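Local coordinates for protein dimethyl-sulfide monooxygenase (Hyphomicrobium sulfonivorans, PDB 6AK1) that oxidises dimethyl sulfide to methanethiol and formaldehyde with NADH and oxygen, as the large, FMN-dependent subunit of a two-component monooxygenase, at residues S430-L435 against G441-T446; E97-G102 against D424-G429. One frame throughout, in Å; residues are numbered along the deposited sequence.

In the fold
From the N terminus, the chain first reaches residues 97-102, where a loop leads into barrel strand 100-106. Residues 424-429, in the loop after helix 403-418, come back to this point and close interaction 2. The contact closes a loop of 321 residues, which includes much of the TIM barrel typical of luciferase-like monooxygenases. The chain runs straight on into the short helix 431-435. Interaction 1 then closes a small loop of five residues between 430-435 and 441-446. The two contacts follow in series, neither nested nor crossed, with centres about 13 Å apart. Lys434 joins them through hydrogen bonds to Lys427, Gly429 and His98. Together they hold residues 424-446 beside strands 100-106 and 223-227.

Interaction 1 (S430-L435 against G441-T446); sequences SLRRKL and GRVEST
Arg433 and Gly441 bring the backbones closest, with 4.4 Å between Arg433 CA and Gly441 CA where the loop passes the N-terminal end of the short helix 431-435. Ser430 is the N-cap of this helix. Its OG accepts from Arg433 N at 3.2 Å and also lies 3.3 Å from Gly441 CA. A CB on Gly441 would run into this hydroxyl, and the positive phi of Gly441 also suits glycine.

Arg432 carries most of the contact. Its CG is anti to the backbone N (chi1 -179°), and the chain bends at chi3 (-67°), which folds the guanidinium back so that NH2 meets Gly441 O. Arg432 NH2 donates to Gly441 O at 2.9 Å. The acceptor lies near the guanidinium plane, and the N-H...O angle is 150°. Val443 CG1 covers one guanidinium face toward its rim, 3.5 Å from Arg432 NH1. At the bend, Arg432 CD lies 3.3 Å from Arg442 O.

The same guanidinium forms a salt bridge with Glu242 and a hydrogen bond to Thr221 O, so several acceptors fix its rotation. Arg432 and Leu431 also touch Val223 of barrel strand 223-227, and Leu435 reaches Phe225. Arg432 reaches both the strand and the loop after the helix.

Interaction 2 (E97-G102 against D424-G429); sequences EHVGFG and DSYKPG
His98 and Tyr426 make nearly all of this contact, and it is mainly CH-pi. His98 CB sits over the centre of the Tyr426 ring, 3.3 Å from the centroid and 13° off the ring normal. Tyr426 CB returns the contact, lying over one face of the imidazole at 3.7 Å from the His98 ring centroid. Both side chains have CG anti to the carbonyl carbon (chi1 -76° for Tyr426). The two run antiparallel past one another, and each CB lands on the partner's ring.

The rings themselves overlap little. Their planes are 22° apart, but the rings are slid apart, with 4.9 Å between the His98 and Tyr426 centroids. Glu97 CG covers the other face of the imidazole, which is therefore held between two aliphatic groups. Val99 CB adds a looser contact, 4.0 Å from Tyr426 OH.

Polar links lie around this core. A water donates to Glu97 O at 2.9 Å and, weakly, to Gly429 O. His98 ND1 is hydrogen-bonded to Lys434 NZ, and Tyr426 OH to Phe51 O. With an alanine in place of Tyr426, His98 CB would probably lose the ring it rests on, a gap would open beside Val99, and Phe51 O would be left without its hydroxyl partner.

Glu47 of helix 36-48 accepts from the backbone N of Glu97, His98 and Val99, and also touches Tyr426. Beyond them, Gly100 and Phe101 enter strand 100-106, which pairs with barrel strands 53-57 and 130-135. The loop after helix 403-418 is in this way joined to the start of a barrel strand and to the end of helix 36-48.

Interaction 1 (S430-L435 against G441-T446)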
loop_
_atom_site.group_PDB
_atom_site.type_symbol
_atom_site.label_atom_id
_atom_site.label_comp_id
_atom_site.label_asym_id
_atom_site.label_seq_id
_atom_site.Cartn_x
_atom_site.Cartn_y
_atom_site.Cartn_z
ATOM N N SER A 430 -2.419 18.245 3.446
ATOM C CA SER A 430 -1.723 17.112 2.874
ATOM C C SER A 430 -2.365 15.794 3.320
ATOM O O SER A 430 -3.166 15.735 4.255
ATOM C CB SER A 430 -0.253 17.148 3.280
ATOM O OG SER A 430 -0.133 16.993 4.690
ATOM N N LEU A 431 -1.978 14.722 2.631
ATOM C CA LEU A 431 -2.440 13.390 3.007
ATOM C C LEU A 431 -2.074 13.069 4.453
ATOM O O LEU A 431 -2.890 12.513 5.201
ATOM C CB LEU A 431 -1.856 12.348 2.048
ATOM C CG LEU A 431 -2.270 10.891 2.306
ATOM C CD1 LEU A 431 -3.787 10.751 2.287
ATOM C CD2 LEU A 431 -1.637 9.970 1.272
ATOM N N ARG A 432 -0.861 13.434 4.880
ATOM C CA ARG A 432 -0.491 13.191 6.270
ATOM C C ARG A 432 -1.378 13.982 7.221
ATOM O O ARG A 432 -1.742 13.489 8.293
ATOM C CB ARG A 432 0.979 13.531 6.521
ATOM C CG ARG A 432 1.356 13.243 7.970
ATOM C CD ARG A 432 2.848 13.346 8.268
ATOM N NE ARG A 432 3.633 12.307 7.612
ATOM C CZ ARG A 432 4.464 12.554 6.606
ATOM N NH1 ARG A 432 5.152 11.572 6.057
ATOM N NH2 ARG A 432 4.610 13.794 6.168
ATOM N N ARG A 433 -1.729 15.218 6.855
ATOM C CA ARG A 433 -2.624 15.986 7.711
ATOM C C ARG A 433 -3.992 15.321 7.788
ATOM O O ARG A 433 -4.578 15.215 8.870
ATOM C CB ARG A 433 -2.748 17.423 7.210
ATOM C CG ARG A 433 -3.507 18.322 8.165
ATOM C CD ARG A 433 -3.386 19.791 7.795
ATOM N NE ARG A 433 -3.840 20.641 8.894
ATOM C CZ ARG A 433 -5.113 20.918 9.160
ATOM N NH1 ARG A 433 -6.087 20.421 8.402
ATOM N NH2 ARG A 433 -5.417 21.694 10.194
ATOM N N LYS A 434 -4.494 14.829 6.654
ATOM C CA LYS A 434 -5.788 14.153 6.642
ATOM C C LYS A 434 -5.770 12.859 7.457
ATOM O O LYS A 434 -6.728 12.569 8.182
ATOM C CB LYS A 434 -6.208 13.869 5.199
ATOM C CG LYS A 434 -6.612 15.093 4.394
ATOM C CD LYS A 434 -6.270 14.895 2.906
ATOM C CE LYS A 434 -7.186 15.700 1.987
ATOM N NZ LYS A 434 -6.984 17.172 2.024
ATOM N N LEU A 435 -4.699 12.058 7.348
ATOM C CA LEU A 435 -4.702 10.724 7.956
ATOM C C LEU A 435 -4.121 10.707 9.367
ATOM O O LEU A 435 -4.712 10.116 10.281
ATOM C CB LEU A 435 -3.927 9.732 7.087
ATOM C CG LEU A 435 -4.594 9.290 5.791
ATOM C CD1 LEU A 435 -3.730 8.255 5.070
ATOM C CD2 LEU A 435 -5.969 8.719 6.077
ATOM N N GLY A 441 1.331 18.744 8.404
ATOM C CA GLY A 441 1.470 17.633 7.478
ATOM C C GLY A 441 2.865 17.033 7.407
ATOM O O GLY A 441 3.175 16.285 6.476
ATOM N N ARG A 442 3.716 17.358 8.378
ATOM C CA ARG A 442 5.023 16.739 8.531
ATOM C C ARG A 442 4.966 15.661 9.611
ATOM O O ARG A 442 4.033 15.605 10.416
ATOM C CB ARG A 442 6.077 17.790 8.872
ATOM C CG ARG A 442 6.144 18.953 7.874
ATOM C CD ARG A 442 7.574 19.401 7.689
ATOM N NE ARG A 442 7.760 20.818 7.957
ATOM C CZ ARG A 442 8.945 21.413 8.016
ATOM N NH1 ARG A 442 10.058 20.708 7.845
ATOM N NH2 ARG A 442 9.013 22.714 8.265
ATOM N N VAL A 443 5.975 14.784 9.607
ATOM C CA VAL A 443 5.954 13.639 10.509
ATOM C C VAL A 443 5.881 14.081 11.975
ATOM O O VAL A 443 6.362 15.157 12.357
ATOM C CB VAL A 443 7.191 12.757 10.280
ATOM C CG1 VAL A 443 7.050 11.954 8.974
ATOM C CG2 VAL A 443 8.476 13.633 10.299
ATOM N N GLU A 444 5.264 13.235 12.797
ATOM C CA GLU A 444 5.309 13.406 14.244
ATOM C C GLU A 444 6.754 13.452 14.728
ATOM O O GLU A 444 7.638 12.802 14.161
ATOM C CB GLU A 444 4.590 12.248 14.939
ATOM C CG GLU A 444 3.084 12.264 14.835
ATOM C CD GLU A 444 2.470 11.269 15.780
ATOM O OE1 GLU A 444 2.649 10.048 15.556
ATOM O OE2 GLU A 444 1.846 11.706 16.772
ATOM N N SER A 445 6.988 14.205 15.809
ATOM C CA SER A 445 8.341 14.306 16.353
ATOM C C SER A 445 8.864 12.968 16.863
ATOM O O SER A 445 10.085 12.794 16.961
ATOM C CB SER A 445 8.387 15.340 17.474
ATOM O OG SER A 445 7.595 14.903 18.558
ATOM N N THR A 446 7.981 12.017 17.174
ATOM C CA THR A 446 8.377 10.663 17.559
ATOM C C THR A 446 8.614 9.750 16.358
ATOM O O THR A 446 9.023 8.599 16.544
ATOM C CB THR A 446 7.316 10.022 18.468
ATOM O OG1 THR A 446 6.082 9.868 17.746
ATOM C CG2 THR A 446 7.075 10.878 19.723
#

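Interaction 2 (E97-G102 against D424-G429)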
loop_
_atom_site.group_PDB
_atom_site.type_symbol
_atom_site.label_atom_id
_atom_site.label_comp_id
_atom_site.label_asym_id
_atom_site.label_seq_id
_atom_site.Cartn_x
_atom_site.Cartn_y
_atom_site.Cartn_z
ATOM N N GLU A 97 -8.739 16.720 -6.136
ATOM C CA GLU A 97 -8.290 17.736 -5.207
ATOM C C GLU A 97 -7.770 17.167 -3.892
ATOM O O GLU A 97 -6.851 17.746 -3.313
ATOM C CB GLU A 97 -9.444 18.709 -4.929
ATOM C CG GLU A 97 -9.040 19.957 -4.176
ATOM C CD GLU A 97 -10.225 20.858 -3.885
ATOM O OE1 GLU A 97 -10.036 21.871 -3.177
ATOM O OE2 GLU A 97 -11.344 20.542 -4.364
ATOM N N HIS A 98 -8.295 16.026 -3.432
ATOM C CA HIS A 98 -8.095 15.587 -2.054
ATOM C C HIS A 98 -7.682 14.125 -1.885
ATOM O O HIS A 98 -6.980 13.800 -0.922
ATOM C CB HIS A 98 -9.382 15.820 -1.256
ATOM C CG HIS A 98 -9.652 17.260 -0.951
ATOM N ND1 HIS A 98 -8.815 18.024 -0.165
ATOM C CD2 HIS A 98 -10.659 18.080 -1.338
ATOM C CE1 HIS A 98 -9.291 19.254 -0.084
ATOM N NE2 HIS A 98 -10.408 19.315 -0.790
ATOM N N VAL A 99 -8.132 13.220 -2.766
ATOM C CA VAL A 99 -7.820 11.808 -2.568
ATOM C C VAL A 99 -6.305 11.607 -2.604
ATOM O O VAL A 99 -5.587 12.251 -3.381
ATOM C CB VAL A 99 -8.545 10.930 -3.609
ATOM C CG1 VAL A 99 -8.000 11.170 -5.008
ATOM C CG2 VAL A 99 -8.422 9.450 -3.255
ATOM N N GLY A 100 -5.799 10.729 -1.728
ATOM C CA GLY A 100 -4.384 10.416 -1.721
ATOM C C GLY A 100 -4.038 9.277 -2.680
ATOM O O GLY A 100 -4.906 8.549 -3.151
ATOM N N PHE A 101 -2.741 9.133 -2.967
ATOM C CA PHE A 101 -2.252 8.076 -3.850
ATOM C C PHE A 101 -1.140 7.329 -3.128
ATOM O O PHE A 101 -0.076 7.898 -2.870
ATOM C CB PHE A 101 -1.766 8.642 -5.189
ATOM C CG PHE A 101 -2.795 9.476 -5.877
ATOM C CD1 PHE A 101 -3.880 8.871 -6.511
ATOM C CD2 PHE A 101 -2.720 10.864 -5.852
ATOM C CE1 PHE A 101 -4.864 9.624 -7.131
ATOM C CE2 PHE A 101 -3.698 11.625 -6.471
ATOM C CZ PHE A 101 -4.776 10.991 -7.129
ATOM N N GLY A 102 -1.407 6.074 -2.781
ATOM C CA GLY A 102 -0.391 5.211 -2.223
ATOM C C GLY A 102 0.315 4.479 -3.341
ATOM O O GLY A 102 -0.313 3.733 -4.099
ATOM N N ASP A 424 -18.188 13.142 5.099
ATOM C CA ASP A 424 -18.891 13.582 3.901
ATOM C C ASP A 424 -18.222 14.784 3.257
ATOM O O ASP A 424 -18.815 15.414 2.375
ATOM C CB ASP A 424 -20.363 13.888 4.201
ATOM C CG ASP A 424 -20.539 14.962 5.250
ATOM O OD1 ASP A 424 -19.595 15.748 5.498
ATOM O OD2 ASP A 424 -21.645 15.023 5.823
ATOM N N SER A 425 -17.021 15.132 3.707
ATOM C CA SER A 425 -16.165 16.087 3.021
ATOM C C SER A 425 -14.743 15.841 3.506
ATOM O O SER A 425 -14.504 15.048 4.419
ATOM C CB SER A 425 -16.611 17.532 3.264
ATOM O OG SER A 425 -16.275 17.949 4.570
ATOM N N TYR A 426 -13.798 16.523 2.883
ATOM C CA TYR A 426 -12.388 16.294 3.153
ATOM C C TYR A 426 -11.831 17.328 4.123
ATOM O O TYR A 426 -12.173 18.512 4.057
ATOM C CB TYR A 426 -11.587 16.335 1.858
ATOM C CG TYR A 426 -11.701 15.104 0.988
ATOM C CD1 TYR A 426 -10.963 13.970 1.281
ATOM C CD2 TYR A 426 -12.505 15.097 -0.156
ATOM C CE1 TYR A 426 -11.020 12.855 0.479
ATOM C CE2 TYR A 426 -12.565 13.986 -0.981
ATOM C CZ TYR A 426 -11.811 12.862 -0.646
ATOM O OH TYR A 426 -11.828 11.734 -1.410
ATOM N N LYS A 427 -10.978 16.864 5.025
ATOM C CA LYS A 427 -10.185 17.765 5.852
ATOM C C LYS A 427 -9.108 18.417 4.982
ATOM O O LYS A 427 -8.457 17.724 4.190
ATOM C CB LYS A 427 -9.574 16.962 7.009
ATOM C CG LYS A 427 -8.831 17.759 8.064
ATOM C CD LYS A 427 -8.334 16.833 9.184
ATOM C CE LYS A 427 -7.502 17.584 10.224
ATOM N NZ LYS A 427 -6.961 16.675 11.280
ATOM N N PRO A 428 -8.917 19.732 5.053
ATOM C CA PRO A 428 -7.903 20.361 4.206
ATOM C C PRO A 428 -6.499 19.914 4.582
ATOM O O PRO A 428 -6.221 19.492 5.708
ATOM C CB PRO A 428 -8.098 21.864 4.462
ATOM C CG PRO A 428 -8.757 21.941 5.788
ATOM C CD PRO A 428 -9.651 20.729 5.854
ATOM N N GLY A 429 -5.611 20.000 3.598
ATOM C CA GLY A 429 -4.188 19.809 3.792
ATOM C C GLY A 429 -3.672 18.541 3.136
ATOM O O GLY A 429 -4.368 17.842 2.392
HETATM O O HOH W 1 -5.595 18.335 -0.738
#